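PDB 3TBF: glucosamine--fructose-6-phosphate aminotransferase [isomerizing], which probably makes glucosamine 6-phosphate from fructose 6-phosphate and glutamine, its C-terminal part holding the two sugar-isomerase (SIS) domains of the enzyme. Local coordinates for residues T71-I76 with C84-A89; C134-N137 with L143-E146; F177-A182 with K195-L200; L233-Y238 with D290-N295. All coordinates share one frame; numbering follows the deposited sequence.

Contact 1 (T71-I76 with C84-A89); sequences TAKYWI and CSVEIA
Lys73 sends CG anti to its own backbone N (chi1 153°) and then runs extended, which lays the chain over Cys84 and brings NZ to the strand backbone. Cys84 answers with SG also anti to N, chi1 -170°, turned into the helix. NZ donates a hydrogen bond of 3.1 Å to Cys84 O. The ammonium lies in the carbonyl plane, at a C=O...N angle of 156°. NZ also donates to a water, which takes a second bond from Val86 N at 2.8 Å. Below this polar end the contact is apolar. Lys73 CB sits 3.9 Å from Cys84 SG and equally close to Val86 CG2. On the next helical turn Ile76 CD1 meets the same sulfur at 3.8 Å. Helix 63-80 and strand 84-88 run antiparallel here, as the second half of a right-handed beta-alpha-beta crossover from strand 56-61. This is the Rossmann-like plan of SIS domains. Strand 84-88 is an edge strand within the chain, paired with strand 56-61. The lysine therefore joins two kinds of chemistry: its methylenes cover the buried cysteine, while its ammonium satisfies a carbonyl directly and an amide through water.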
loop_
_atom_site.group_PDB
_atom_site.type_symbol
_atom_site.label_atom_id
_atom_site.label_comp_id
_atom_site.label_asym_id
_atom_site.label_seq_id
_atom_site.Cartn_x
_atom_site.Cartn_y
_atom_site.Cartn_z
ATOM N N THR A 71 -2.566 -10.271 -3.520
ATOM C CA THR A 71 -2.305 -11.617 -3.037
ATOM C C THR A 71 -1.620 -12.357 -4.174
ATOM O O THR A 71 -0.596 -13.004 -4.014
ATOM C CB THR A 71 -3.595 -12.302 -2.651
ATOM O OG1 THR A 71 -4.352 -11.462 -1.766
ATOM C CG2 THR A 71 -3.325 -13.586 -1.983
ATOM N N ALA A 72 -2.174 -12.222 -5.352
ATOM C CA ALA A 72 -1.739 -13.009 -6.508
ATOM C C ALA A 72 -0.302 -12.715 -6.924
ATOM O O ALA A 72 0.356 -13.519 -7.578
ATOM C CB ALA A 72 -2.676 -12.691 -7.719
ATOM N N LYS A 73 0.169 -11.515 -6.632
ATOM C CA LYS A 73 1.509 -11.155 -7.046
ATOM C C LYS A 73 2.499 -12.118 -6.371
ATOM O O LYS A 73 3.478 -12.521 -6.982
ATOM C CB LYS A 73 1.786 -9.692 -6.721
ATOM C CG LYS A 73 3.256 -9.356 -6.500
ATOM C CD LYS A 73 3.505 -7.878 -6.246
ATOM C CE LYS A 73 5.008 -7.582 -6.403
ATOM N NZ LYS A 73 5.284 -6.204 -6.706
ATOM N N TYR A 74 2.239 -12.503 -5.134
ATOM C CA TYR A 74 3.169 -13.371 -4.421
ATOM C C TYR A 74 3.251 -14.676 -5.217
ATOM O O TYR A 74 4.354 -15.200 -5.448
ATOM C CB TYR A 74 2.704 -13.630 -2.991
ATOM C CG TYR A 74 2.932 -12.476 -2.052
ATOM C CD1 TYR A 74 2.090 -11.385 -2.048
ATOM C CD2 TYR A 74 3.972 -12.483 -1.125
ATOM C CE1 TYR A 74 2.286 -10.271 -1.162
ATOM C CE2 TYR A 74 4.176 -11.398 -0.235
ATOM C CZ TYR A 74 3.324 -10.289 -0.269
ATOM O OH TYR A 74 3.510 -9.199 0.594
ATOM N N TRP A 75 2.088 -15.181 -5.657
ATOM C CA TRP A 75 1.986 -16.493 -6.340
ATOM C C TRP A 75 2.661 -16.392 -7.711
ATOM O O TRP A 75 3.414 -17.272 -8.090
ATOM C CB TRP A 75 0.522 -16.888 -6.589
ATOM C CG TRP A 75 -0.269 -17.211 -5.419
ATOM C CD1 TRP A 75 0.180 -17.753 -4.254
ATOM C CD2 TRP A 75 -1.698 -17.119 -5.299
ATOM N NE1 TRP A 75 -0.882 -17.986 -3.401
ATOM C CE2 TRP A 75 -2.046 -17.623 -4.026
ATOM C CE3 TRP A 75 -2.703 -16.667 -6.135
ATOM C CZ2 TRP A 75 -3.365 -17.674 -3.562
ATOM C CZ3 TRP A 75 -4.040 -16.724 -5.675
ATOM C CH2 TRP A 75 -4.348 -17.230 -4.391
ATOM N N ILE A 76 2.377 -15.317 -8.428
ATOM C CA ILE A 76 2.886 -15.156 -9.778
ATOM C C ILE A 76 4.396 -15.092 -9.845
ATOM O O ILE A 76 5.015 -15.734 -10.673
ATOM C CB ILE A 76 2.329 -13.939 -10.479
ATOM C CG1 ILE A 76 0.841 -14.135 -10.761
ATOM C CG2 ILE A 76 3.067 -13.760 -11.787
ATOM C CD1 ILE A 76 0.099 -12.914 -11.109
ATOM N N CYS A 84 5.624 -9.049 -11.515
ATOM C CA CYS A 84 4.239 -8.609 -11.398
ATOM C C CYS A 84 4.144 -7.297 -10.627
ATOM O O CYS A 84 4.786 -7.147 -9.576
ATOM C CB CYS A 84 3.487 -9.688 -10.656
ATOM S SG CYS A 84 1.714 -9.481 -10.632
ATOM N N SER A 85 3.394 -6.324 -11.132
ATOM C CA SER A 85 3.122 -5.157 -10.330
ATOM C C SER A 85 1.618 -4.984 -10.112
ATOM O O SER A 85 0.783 -5.438 -10.932
ATOM C CB SER A 85 3.730 -3.902 -10.953
ATOM O OG SER A 85 3.120 -3.629 -12.180
ATOM N N VAL A 86 1.249 -4.387 -8.986
ATOM C CA VAL A 86 -0.131 -4.264 -8.737
ATOM C C VAL A 86 -0.437 -2.847 -8.397
ATOM O O VAL A 86 0.150 -2.334 -7.473
ATOM C CB VAL A 86 -0.618 -5.158 -7.592
ATOM C CG1 VAL A 86 -2.118 -4.990 -7.485
ATOM C CG2 VAL A 86 -0.327 -6.629 -7.877
ATOM N N GLU A 87 -1.406 -2.242 -9.089
ATOM C CA GLU A 87 -1.684 -0.847 -8.850
ATOM C C GLU A 87 -3.156 -0.484 -8.736
ATOM O O GLU A 87 -4.002 -1.015 -9.448
ATOM C CB GLU A 87 -0.997 0.009 -9.912
ATOM C CG GLU A 87 -0.646 1.466 -9.347
ATOM C CD GLU A 87 0.282 2.280 -10.266
ATOM O OE1 GLU A 87 1.225 1.669 -10.853
ATOM O OE2 GLU A 87 0.066 3.519 -10.359
ATOM N N ILE A 88 -3.455 0.436 -7.842
ATOM C CA ILE A 88 -4.778 0.983 -7.740
ATOM C C ILE A 88 -5.216 1.774 -8.984
ATOM O O ILE A 88 -4.523 2.695 -9.483
ATOM C CB ILE A 88 -4.910 1.874 -6.500
ATOM C CG1 ILE A 88 -4.850 1.011 -5.252
ATOM C CG2 ILE A 88 -6.309 2.517 -6.438
ATOM C CD1 ILE A 88 -4.027 1.617 -4.168
ATOM N N ALA A 89 -6.394 1.417 -9.469
ATOM C CA ALA A 89 -6.889 1.976 -10.711
ATOM C C ALA A 89 -7.053 3.512 -10.688
ATOM O O ALA A 89 -6.820 4.153 -11.676
ATOM C CB ALA A 89 -8.203 1.339 -11.031
HETATM O O HOH W 1 2.995 -4.158 -6.817
#

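Contact 2 (C134-N137 with L143-E146); sequences CICN and LVRE
Cys134 and Leu143 meet where helix 142-146 packs on the end of strand 129-136. Cys134 can be followed outward from the strand. Its CB lies 3.9 Å from Leu143 O, a carbonyl that bonds to Ser147 OG. With SG anti to the backbone N (chi1 -176°), the sulfur then comes to rest 3.8 Å from Leu143 CB. It thus touches the root of the leucine. The Leu143 side chain also touches Leu118 and Leu121 of helix 115-124, and Ser107 and Ser109 on strand 103-109.

Two residues along the strand, Cys136 meets Val144 in a different way. Its CB is 3.7 Å from Val144 CG2, and its SG is 3.8 Å from the same methyl. Val144 holds CG1 anti to its backbone N, chi1 172°, and this leaves CG2 as the branch that faces the strand. One methyl therefore lies against both side-chain atoms of Cys136. Between the two cysteines Ile135 points away, to Ala173 and Leu174 of helix 165-184, so the strand is packed on both faces.

The short helix links strand 129-136 to its parallel neighbour 149-152, in the last beta-alpha-beta unit of this SIS-domain sheet. Asn137, just past the strand, bonds to Thr153, Ala155 and Gly156. Both sulfurs thus lie against carbon of the helix, and Cys136 SG also has a hydrogen bond to a residue close beside the segments. Between the two segments themselves the contact is van der Waals.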
loop_
_atom_site.group_PDB
_atom_site.type_symbol
_atom_site.label_atom_id
_atom_site.label_comp_id
_atom_site.label_asym_id
_atom_site.label_seq_id
_atom_site.Cartn_x
_atom_site.Cartn_y
_atom_site.Cartn_z
ATOM N N CYS A 134 -9.089 -9.781 -18.621
ATOM C CA CYS A 134 -9.964 -9.429 -17.540
ATOM C C CYS A 134 -10.279 -10.623 -16.684
ATOM O O CYS A 134 -10.645 -11.668 -17.197
ATOM C CB CYS A 134 -11.302 -8.917 -18.073
ATOM S SG CYS A 134 -12.293 -8.386 -16.631
ATOM N N ILE A 135 -10.166 -10.473 -15.377
ATOM C CA ILE A 135 -10.743 -11.458 -14.454
ATOM C C ILE A 135 -12.074 -10.905 -13.980
ATOM O O ILE A 135 -12.107 -10.011 -13.134
ATOM C CB ILE A 135 -9.868 -11.691 -13.255
ATOM C CG1 ILE A 135 -8.485 -12.066 -13.731
ATOM C CG2 ILE A 135 -10.470 -12.711 -12.281
ATOM C CD1 ILE A 135 -8.018 -13.208 -13.181
ATOM N N CYS A 136 -13.175 -11.405 -14.551
ATOM C CA CYS A 136 -14.484 -10.735 -14.325
ATOM C C CYS A 136 -15.549 -11.754 -14.025
ATOM O O CYS A 136 -15.371 -12.910 -14.324
ATOM C CB CYS A 136 -14.870 -9.808 -15.507
ATOM S SG CYS A 136 -16.590 -8.965 -15.422
ATOM N N ASN A 137 -16.634 -11.303 -13.409
ATOM C CA ASN A 137 -17.766 -12.155 -13.038
ATOM C C ASN A 137 -19.020 -12.031 -13.939
ATOM O O ASN A 137 -19.872 -12.917 -13.946
ATOM C CB ASN A 137 -18.196 -11.906 -11.599
ATOM C CG ASN A 137 -19.022 -13.065 -11.046
ATOM O OD1 ASN A 137 -18.599 -14.207 -11.127
ATOM N ND2 ASN A 137 -20.180 -12.769 -10.485
ATOM N N LEU A 143 -15.592 -4.389 -19.519
ATOM C CA LEU A 143 -14.277 -4.960 -19.305
ATOM C C LEU A 143 -14.026 -6.257 -20.081
ATOM O O LEU A 143 -12.943 -6.441 -20.636
ATOM C CB LEU A 143 -14.029 -5.200 -17.825
ATOM C CG LEU A 143 -13.510 -4.010 -17.020
ATOM C CD1 LEU A 143 -13.393 -4.468 -15.564
ATOM C CD2 LEU A 143 -12.188 -3.434 -17.522
ATOM N N VAL A 144 -15.002 -7.157 -20.089
ATOM C CA VAL A 144 -14.903 -8.369 -20.889
ATOM C C VAL A 144 -14.883 -8.062 -22.390
ATOM O O VAL A 144 -14.047 -8.567 -23.115
ATOM C CB VAL A 144 -16.029 -9.330 -20.554
ATOM C CG1 VAL A 144 -16.041 -10.515 -21.538
ATOM C CG2 VAL A 144 -15.955 -9.774 -19.061
ATOM N N ARG A 145 -15.760 -7.200 -22.854
ATOM C CA ARG A 145 -15.785 -6.881 -24.285
ATOM C C ARG A 145 -14.500 -6.200 -24.757
ATOM O O ARG A 145 -13.978 -6.467 -25.820
ATOM C CB ARG A 145 -17.003 -6.026 -24.642
ATOM C CG ARG A 145 -18.337 -6.747 -24.373
ATOM C CD ARG A 145 -19.541 -5.931 -24.895
ATOM N NE ARG A 145 -19.556 -4.583 -24.338
ATOM C CZ ARG A 145 -20.294 -4.171 -23.321
ATOM N NH1 ARG A 145 -21.113 -4.992 -22.696
ATOM N NH2 ARG A 145 -20.209 -2.906 -22.936
ATOM N N GLU A 146 -13.963 -5.333 -23.929
ATOM C CA GLU A 146 -12.859 -4.543 -24.373
ATOM C C GLU A 146 -11.525 -5.182 -24.111
ATOM O O GLU A 146 -10.534 -4.658 -24.594
ATOM C CB GLU A 146 -12.949 -3.181 -23.787
ATOM C CG GLU A 146 -14.181 -2.469 -24.284
ATOM C CD GLU A 146 -14.317 -1.091 -23.671
ATOM O OE1 GLU A 146 -13.288 -0.376 -23.582
ATOM O OE2 GLU A 146 -15.454 -0.706 -23.287
#

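Contact 3 (F177-A182 with K195-L200); sequences FTLVIA and KYTEEL
Two antiparallel helices, 165-184 and 190-201, form a helical hairpin here. Helix 165-184, its first arm, also packs on helix 63-80 of the first SIS domain. The segment axes come within 11.0 Å of each other, at an angle of 168°, and one leucine does most of the bridging. Leu179 places CG anti to its carbonyl carbon, chi1 -58°, and its two methyls both reach the facing helix. CD2 meets Tyr196 CB at 3.9 Å, and the two side chains cross at about a right angle. The tyrosine ring turns off toward Tyr79 on helix 63-80, which it meets edge-to-face. CD1 comes 3.9 Å from Leu200 CD1, methyl to methyl, tip to tip. CD1 also lies 4.0 Å from Thr197 OG1. That hydroxyl is hydrogen-bonded within its own helix, to Ile193 O. Ile38 touches both Leu179 and Thr197 from the short strand 37-38. Leu200 carries the apolar packing on to Phe334. Leu179 thus bridges the helices with methyls whose closest partners are carbon. The threonine oxygen meets its polar need inside its own helix, and the pairing of the two segments rests on dispersion and burial.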
loop_
_atom_site.group_PDB
_atom_site.type_symbol
_atom_site.label_atom_id
_atom_site.label_comp_id
_atom_site.label_asym_id
_atom_site.label_seq_id
_atom_site.Cartn_x
_atom_site.Cartn_y
_atom_site.Cartn_z
ATOM N N PHE A 177 -4.700 -19.088 -13.289
ATOM C CA PHE A 177 -3.846 -18.286 -14.157
ATOM C C PHE A 177 -2.342 -18.435 -13.823
ATOM O O PHE A 177 -1.520 -18.613 -14.713
ATOM C CB PHE A 177 -4.281 -16.804 -14.064
ATOM C CG PHE A 177 -3.350 -15.853 -14.737
ATOM C CD1 PHE A 177 -3.225 -15.863 -16.093
ATOM C CD2 PHE A 177 -2.619 -14.945 -14.011
ATOM C CE1 PHE A 177 -2.368 -14.991 -16.739
ATOM C CE2 PHE A 177 -1.759 -14.069 -14.649
ATOM C CZ PHE A 177 -1.649 -14.094 -16.025
ATOM N N THR A 178 -1.981 -18.385 -12.549
ATOM C CA THR A 178 -0.587 -18.605 -12.182
ATOM C C THR A 178 -0.106 -19.918 -12.731
ATOM O O THR A 178 0.971 -19.955 -13.310
ATOM C CB THR A 178 -0.376 -18.593 -10.675
ATOM O OG1 THR A 178 -0.626 -17.281 -10.198
ATOM C CG2 THR A 178 1.016 -18.935 -10.304
ATOM N N LEU A 179 -0.888 -20.993 -12.579
ATOM C CA LEU A 179 -0.409 -22.314 -13.024
ATOM C C LEU A 179 -0.400 -22.444 -14.562
ATOM O O LEU A 179 0.517 -23.033 -15.149
ATOM C CB LEU A 179 -1.192 -23.439 -12.370
ATOM C CG LEU A 179 -1.164 -23.456 -10.833
ATOM C CD1 LEU A 179 -2.133 -24.517 -10.240
ATOM C CD2 LEU A 179 0.197 -23.730 -10.289
ATOM N N VAL A 180 -1.373 -21.878 -15.232
ATOM C CA VAL A 180 -1.332 -21.820 -16.679
ATOM C C VAL A 180 -0.090 -21.136 -17.229
ATOM O O VAL A 180 0.546 -21.626 -18.114
ATOM C CB VAL A 180 -2.560 -21.077 -17.229
ATOM C CG1 VAL A 180 -2.352 -20.713 -18.747
ATOM C CG2 VAL A 180 -3.879 -21.942 -16.986
ATOM N N ILE A 181 0.272 -19.999 -16.651
ATOM C CA ILE A 181 1.465 -19.259 -17.050
ATOM C C ILE A 181 2.699 -20.038 -16.688
ATOM O O ILE A 181 3.635 -20.117 -17.463
ATOM C CB ILE A 181 1.519 -17.855 -16.369
ATOM C CG1 ILE A 181 0.345 -17.038 -16.842
ATOM C CG2 ILE A 181 2.806 -17.077 -16.753
ATOM C CD1 ILE A 181 0.243 -16.940 -18.406
ATOM N N ALA A 182 2.694 -20.613 -15.504
ATOM C CA ALA A 182 3.837 -21.356 -15.038
ATOM C C ALA A 182 4.169 -22.460 -16.006
ATOM O O ALA A 182 5.339 -22.704 -16.299
ATOM C CB ALA A 182 3.597 -21.947 -13.665
ATOM N N LYS A 195 0.479 -31.229 -8.498
ATOM C CA LYS A 195 0.383 -31.165 -7.045
ATOM C C LYS A 195 -0.363 -29.892 -6.606
ATOM O O LYS A 195 -1.233 -29.918 -5.718
ATOM C CB LYS A 195 1.799 -31.201 -6.475
ATOM C CG LYS A 195 1.964 -30.767 -5.058
ATOM C CD LYS A 195 3.391 -31.026 -4.655
ATOM C CE LYS A 195 4.001 -29.890 -3.840
ATOM N NZ LYS A 195 3.237 -29.715 -2.553
ATOM N N TYR A 196 -0.035 -28.778 -7.243
ATOM C CA TYR A 196 -0.718 -27.530 -6.934
ATOM C C TYR A 196 -2.156 -27.477 -7.480
ATOM O O TYR A 196 -3.022 -26.896 -6.841
ATOM C CB TYR A 196 0.105 -26.353 -7.420
ATOM C CG TYR A 196 1.490 -26.356 -6.846
ATOM C CD1 TYR A 196 1.687 -26.490 -5.476
ATOM C CD2 TYR A 196 2.600 -26.257 -7.654
ATOM C CE1 TYR A 196 2.934 -26.500 -4.938
ATOM C CE2 TYR A 196 3.876 -26.290 -7.111
ATOM C CZ TYR A 196 4.020 -26.400 -5.757
ATOM O OH TYR A 196 5.253 -26.450 -5.171
ATOM N N THR A 197 -2.417 -28.133 -8.611
ATOM C CA THR A 197 -3.774 -28.270 -9.073
ATOM C C THR A 197 -4.617 -29.035 -8.031
ATOM O O THR A 197 -5.752 -28.638 -7.759
ATOM C CB THR A 197 -3.862 -28.972 -10.429
ATOM O OG1 THR A 197 -3.047 -28.292 -11.378
ATOM C CG2 THR A 197 -5.273 -28.919 -10.968
ATOM N N GLU A 198 -4.070 -30.104 -7.448
ATOM C CA GLU A 198 -4.785 -30.856 -6.407
ATOM C C GLU A 198 -5.023 -30.012 -5.187
ATOM O O GLU A 198 -6.038 -30.135 -4.548
ATOM C CB GLU A 198 -4.075 -32.171 -5.991
ATOM C CG GLU A 198 -4.121 -33.260 -7.100
ATOM C CD GLU A 198 -5.589 -33.712 -7.549
ATOM O OE1 GLU A 198 -6.315 -34.327 -6.706
ATOM O OE2 GLU A 198 -6.002 -33.491 -8.739
ATOM N N GLU A 199 -4.077 -29.150 -4.851
ATOM C CA GLU A 199 -4.280 -28.262 -3.752
ATOM C C GLU A 199 -5.462 -27.294 -4.005
ATOM O O GLU A 199 -6.211 -26.993 -3.090
ATOM C CB GLU A 199 -2.973 -27.506 -3.460
ATOM C CG GLU A 199 -3.137 -26.338 -2.526
ATOM C CD GLU A 199 -1.792 -25.666 -2.098
ATOM O OE1 GLU A 199 -0.678 -26.015 -2.611
ATOM O OE2 GLU A 199 -1.898 -24.755 -1.242
ATOM N N LEU A 200 -5.611 -26.794 -5.225
ATOM C CA LEU A 200 -6.745 -25.932 -5.555
ATOM C C LEU A 200 -8.028 -26.742 -5.404
ATOM O O LEU A 200 -8.987 -26.261 -4.832
ATOM C CB LEU A 200 -6.649 -25.353 -6.973
ATOM C CG LEU A 200 -5.512 -24.363 -7.254
ATOM C CD1 LEU A 200 -5.604 -23.699 -8.679
ATOM C CD2 LEU A 200 -5.354 -23.266 -6.154
#

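Contact 4 (L233-Y238 with D290-N295); sequences LGRGLY and DKTLSN
The tight part of this contact is Arg235 against Asn295. The arginine grips the amide side-on, with NE and NH2 both donating to the single atom OD1. The NE bond is 3.0 Å long, with an angle of 157° at the hydrogen, and meets OD1 nearly along the amide C=O axis. The NH2 bond is longer, 3.2 Å, and more bent, and falls on a lone pair of OD1. The guanidinium and amide planes are only 17° apart, so the two groups lie almost flat with one another. Lys291 CB covers one guanidinium face, 3.8 Å from NE. Arg235 reaches this place by an extended run from CG to NE, passing Thr292 on the way: CD lies 3.5 Å from OG1.

Arg235 stands just after strand 229-234 of the second SIS-domain sheet. There it begins a type II' turn, Arg235 to Tyr238, that leads into helix 238-253. Gly236 has the positive phi (69°) expected at that turn position.

The looser side lies toward the lysine. Lys291 starts toward the arginine, but its chain bends at chi2 and chi4 and the rest of it turns off from the arginine; the residue is partly exposed. Tyr94 of the second subunit packs on both Arg235 and Lys291. From the same subunit Ser90 O accepts a weak hydrogen bond from Arg235 NH1, and Glu91 OE2 accepts a hydrogen bond from Gly236 N.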
loop_
_atom_site.group_PDB
_atom_site.type_symbol
_atom_site.label_atom_id
_atom_site.label_comp_id
_atom_site.label_asym_id
_atom_site.label_seq_id
_atom_site.Cartn_x
_atom_site.Cartn_y
_atom_site.Cartn_z
ATOM N N LEU A 233 -3.443 -7.969 11.168
ATOM C CA LEU A 233 -2.048 -8.286 10.940
ATOM C C LEU A 233 -1.847 -9.519 10.065
ATOM O O LEU A 233 -2.532 -10.521 10.225
ATOM C CB LEU A 233 -1.336 -8.563 12.284
ATOM C CG LEU A 233 -1.192 -7.406 13.264
ATOM C CD1 LEU A 233 -0.397 -7.896 14.477
ATOM C CD2 LEU A 233 -0.553 -6.166 12.642
ATOM N N GLY A 234 -0.874 -9.448 9.169
ATOM C CA GLY A 234 -0.484 -10.604 8.367
ATOM C C GLY A 234 0.839 -10.298 7.695
ATOM O O GLY A 234 1.217 -9.144 7.579
ATOM N N ARG A 235 1.516 -11.335 7.234
ATOM C CA ARG A 235 2.797 -11.229 6.595
ATOM C C ARG A 235 2.744 -11.978 5.298
ATOM O O ARG A 235 2.137 -13.044 5.220
ATOM C CB ARG A 235 3.837 -11.931 7.452
ATOM C CG ARG A 235 4.689 -11.004 8.308
ATOM C CD ARG A 235 5.874 -11.773 8.856
ATOM N NE ARG A 235 6.739 -10.959 9.686
ATOM C CZ ARG A 235 7.819 -10.312 9.262
ATOM N NH1 ARG A 235 8.214 -10.356 7.985
ATOM N NH2 ARG A 235 8.504 -9.603 10.137
ATOM N N GLY A 236 3.475 -11.519 4.302
ATOM C CA GLY A 236 3.551 -12.283 3.046
ATOM C C GLY A 236 2.217 -12.265 2.315
ATOM O O GLY A 236 1.506 -11.240 2.288
ATOM N N LEU A 237 1.866 -13.406 1.731
ATOM C CA LEU A 237 0.558 -13.618 1.158
ATOM C C LEU A 237 -0.593 -13.143 2.056
ATOM O O LEU A 237 -1.625 -12.789 1.545
ATOM C CB LEU A 237 0.341 -15.112 0.983
ATOM C CG LEU A 237 0.747 -15.742 -0.333
ATOM C CD1 LEU A 237 0.931 -17.332 -0.224
ATOM C CD2 LEU A 237 -0.340 -15.324 -1.306
ATOM N N TYR A 238 -0.435 -13.180 3.381
ATOM C CA TYR A 238 -1.567 -12.989 4.307
ATOM C C TYR A 238 -1.723 -11.532 4.700
ATOM O O TYR A 238 -2.694 -11.155 5.386
ATOM C CB TYR A 238 -1.412 -13.914 5.536
ATOM C CG TYR A 238 -1.188 -15.316 5.050
ATOM C CD1 TYR A 238 -2.256 -16.104 4.704
ATOM C CD2 TYR A 238 0.088 -15.817 4.827
ATOM C CE1 TYR A 238 -2.072 -17.373 4.140
ATOM C CE2 TYR A 238 0.293 -17.094 4.285
ATOM C CZ TYR A 238 -0.799 -17.852 3.932
ATOM O OH TYR A 238 -0.644 -19.096 3.380
ATOM N N ASP A 290 7.949 -18.019 13.150
ATOM C CA ASP A 290 8.733 -17.475 14.250
ATOM C C ASP A 290 8.803 -15.943 14.187
ATOM O O ASP A 290 8.682 -15.259 15.227
ATOM C CB ASP A 290 10.103 -18.161 14.308
ATOM C CG ASP A 290 10.026 -19.614 14.872
ATOM O OD1 ASP A 290 8.961 -20.030 15.402
ATOM O OD2 ASP A 290 11.045 -20.345 14.822
ATOM N N LYS A 291 8.920 -15.381 12.987
ATOM C CA LYS A 291 8.884 -13.907 12.886
ATOM C C LYS A 291 7.532 -13.365 13.371
ATOM O O LYS A 291 7.472 -12.350 14.086
ATOM C CB LYS A 291 9.073 -13.379 11.455
ATOM C CG LYS A 291 10.117 -14.025 10.581
ATOM C CD LYS A 291 11.502 -13.771 11.039
ATOM C CE LYS A 291 12.484 -14.498 10.092
ATOM N NZ LYS A 291 12.325 -16.013 9.976
ATOM N N THR A 292 6.458 -14.054 12.964
ATOM C CA THR A 292 5.112 -13.585 13.242
ATOM C C THR A 292 4.801 -13.667 14.735
ATOM O O THR A 292 4.258 -12.734 15.328
ATOM C CB THR A 292 4.083 -14.364 12.401
ATOM O OG1 THR A 292 4.102 -13.873 11.052
ATOM C CG2 THR A 292 2.702 -14.201 12.966
ATOM N N LEU A 293 5.171 -14.778 15.345
ATOM C CA LEU A 293 5.030 -14.935 16.798
ATOM C C LEU A 293 5.825 -13.862 17.568
ATOM O O LEU A 293 5.381 -13.336 18.614
ATOM C CB LEU A 293 5.522 -16.320 17.226
ATOM C CG LEU A 293 4.579 -17.446 16.867
ATOM C CD1 LEU A 293 5.295 -18.820 17.069
ATOM C CD2 LEU A 293 3.301 -17.341 17.708
ATOM N N SER A 294 6.991 -13.537 17.015
ATOM C CA SER A 294 7.808 -12.475 17.556
ATOM C C SER A 294 7.110 -11.106 17.399
ATOM O O SER A 294 7.114 -10.298 18.335
ATOM C CB SER A 294 9.186 -12.513 16.894
ATOM O OG SER A 294 9.916 -11.365 17.211
ATOM N N ASN A 295 6.488 -10.849 16.243
ATOM C CA ASN A 295 5.746 -9.592 16.050
ATOM C C ASN A 295 4.519 -9.549 16.952
ATOM O O ASN A 295 4.143 -8.518 17.517
ATOM C CB ASN A 295 5.305 -9.430 14.608
ATOM C CG ASN A 295 6.475 -9.421 13.613
ATOM O OD1 ASN A 295 6.349 -9.977 12.509
ATOM N ND2 ASN A 295 7.600 -8.773 13.981
#

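In the fold
Followed from the N terminus, the four contacts come in series; none nests in or crosses another. Contact 1 closes over seven intervening residues, four of them the end of helix 63-80, onto an edge strand of the first sheet. Contact 2 closes over five intervening residues further across that sheet, about 17 Å from contact 1 between centres. Contact 3 closes the hairpin of helices 165-184 and 190-201, and touches contact 1 where Thr178 packs on Trp75 and Ile76. Contact 4 spans 51 residues inside the second SIS range. Leu237 of its turn packs on Thr71, Tyr74 and Trp75, tying the two SIS halves together. Contacts 1 and 4 also both meet the second subunit.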